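Local atomic coordinates of probable secreted solute-binding lipoprotein (Streptomyces coelicolor, PDB entry 3I3V), a protein that probably captures a solute outside the cell as the lipid-tethered binding component of a membrane transport system. Residues Ala133-Arg137 against Ala138-Ala142. Residues are numbered along the deposited sequence; the frame is centred on the assembly and turned at random.
Sequences ALLDR and AGVDA
L135 and V140 meet where helix 132-138 runs out and the chain folds back on its last turn. The isobutyl end of L135 lies across the V140 side chain, CD2 of L135 reaching CG1 of V140 at 3.7 Å. With CG of L135 beside its own backbone N (chi1 -72°) and the rest of the chain extended, that branch is carried out over the valine. The rotation of V140 about its first side-chain bond is doubtful, as is the 3.1 Å approach of its CG1 to O of L135.

The same carbonyl closes the helix. N of V140 donates to O of L135 at 2.9 Å; the nitrogen lies close to the line of the carbonyl, but its N-H is bent (135° at the hydrogen). N of G139 adds a weak bond to that oxygen. G139 N also bonds to O of D136 at 3.1 Å, from well above the carbonyl plane. One residue earlier, A138 N keeps an ordinary helical bond to O of L134. The bonds from V140 N to L135 O and from G139 N to D136 O, with positive phi at G139, make a Schellman motif; G139, at phi 101°, takes the left-handed backbone turn that a glycine enters easily.

The methyl of A138 lies 3.6 Å from O of L134, and both A138 and L135 also touch L157 on helix 147-159. Beyond the turn, R132 NH1 bonds to O of D141.

The chemistry is thus that of a helix C-terminus in a periplasmic-binding-protein-like fold: amides of A138, G139 and V140 serve the carbonyls of L134, L135 and D136, and the leucine-valine contact gives the reversal an apolar side.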
loop_
_atom_site.group_PDB
_atom_site.type_symbol
_atom_site.label_atom_id
_atom_site.label_comp_id
_atom_site.label_asym_id
_atom_site.label_seq_id
_atom_site.Cartn_x
_atom_site.Cartn_y
_atom_site.Cartn_z
ATOM N N ALA C 133 -36.012 9.077 -57.922
ATOM C CA ALA C 133 -37.010 9.880 -58.604
ATOM C C ALA C 133 -37.359 9.234 -59.938
ATOM O O ALA C 133 -38.527 9.162 -60.314
ATOM C CB ALA C 133 -36.485 11.285 -58.828
ATOM N N LEU C 134 -36.346 8.753 -60.651
ATOM C CA LEU C 134 -36.579 8.126 -61.948
ATOM C C LEU C 134 -37.141 6.705 -61.837
ATOM O O LEU C 134 -37.925 6.283 -62.686
ATOM C CB LEU C 134 -35.290 8.142 -62.779
ATOM C CG LEU C 134 -34.904 9.498 -63.396
ATOM C CD1 LEU C 134 -35.839 9.844 -64.534
ATOM C CD2 LEU C 134 -34.966 10.585 -62.335
ATOM N N LEU C 135 -36.747 5.967 -60.802
ATOM C CA LEU C 135 -37.269 4.616 -60.618
ATOM C C LEU C 135 -38.751 4.726 -60.262
ATOM O O LEU C 135 -39.550 3.849 -60.606
ATOM C CB LEU C 135 -36.520 3.871 -59.506
ATOM C CG LEU C 135 -35.079 3.411 -59.781
ATOM C CD1 LEU C 135 -34.542 2.645 -58.577
ATOM C CD2 LEU C 135 -35.046 2.545 -61.030
ATOM N N ASP C 136 -39.111 5.813 -59.578
ATOM C CA ASP C 136 -40.493 6.058 -59.189
ATOM C C ASP C 136 -41.342 6.402 -60.409
ATOM O O ASP C 136 -42.441 5.874 -60.559
ATOM C CB ASP C 136 -40.587 7.198 -58.165
ATOM C CG ASP C 136 -40.244 6.752 -56.745
ATOM O OD1 ASP C 136 -40.275 5.536 -56.455
ATOM O OD2 ASP C 136 -39.961 7.629 -55.905
ATOM N N ARG C 137 -40.842 7.280 -61.276
ATOM C CA ARG C 137 -41.588 7.649 -62.477
ATOM C C ARG C 137 -41.890 6.411 -63.318
ATOM O O ARG C 137 -42.923 6.335 -63.985
ATOM C CB ARG C 137 -40.798 8.618 -63.361
ATOM C CG ARG C 137 -40.224 9.850 -62.689
ATOM C CD ARG C 137 -39.794 10.872 -63.753
ATOM N NE ARG C 137 -38.694 11.743 -63.324
ATOM C CZ ARG C 137 -38.728 12.546 -62.262
ATOM N NH1 ARG C 137 -39.814 12.602 -61.499
ATOM N NH2 ARG C 137 -37.669 13.294 -61.960
ATOM N N ALA C 138 -40.975 5.445 -63.285
ATOM C CA ALA C 138 -41.110 4.223 -64.070
ATOM C C ALA C 138 -41.977 3.146 -63.434
ATOM O O ALA C 138 -42.420 2.219 -64.112
ATOM C CB ALA C 138 -39.727 3.658 -64.377
ATOM N N GLY C 139 -42.213 3.252 -62.135
ATOM C CA GLY C 139 -43.037 2.257 -61.481
ATOM C C GLY C 139 -42.269 1.201 -60.715
ATOM O O GLY C 139 -42.868 0.271 -60.181
ATOM N N VAL C 140 -40.945 1.318 -60.671
ATOM C CA VAL C 140 -40.130 0.362 -59.925
ATOM C C VAL C 140 -39.911 1.008 -58.559
ATOM O O VAL C 140 -39.195 1.993 -58.420
ATOM C CB VAL C 140 -38.789 0.045 -60.666
ATOM C CG1 VAL C 140 -38.449 1.159 -61.623
ATOM C CG2 VAL C 140 -37.666 -0.175 -59.676
ATOM N N ASP C 141 -40.560 0.430 -57.555
ATOM C CA ASP C 141 -40.545 0.940 -56.189
ATOM C C ASP C 141 -39.454 0.417 -55.265
ATOM O O ASP C 141 -39.430 0.761 -54.080
ATOM C CB ASP C 141 -41.917 0.676 -55.568
ATOM C CG ASP C 141 -42.874 0.007 -56.549
ATOM O OD1 ASP C 141 -42.518 -1.078 -57.064
ATOM O OD2 ASP C 141 -43.969 0.563 -56.810
ATOM N N ALA C 142 -38.566 -0.419 -55.796
ATOM C CA ALA C 142 -37.464 -0.966 -55.008
ATOM C C ALA C 142 -36.247 -1.071 -55.907
ATOM O O ALA C 142 -36.384 -1.379 -57.087
ATOM C CB ALA C 142 -37.831 -2.337 -54.475
#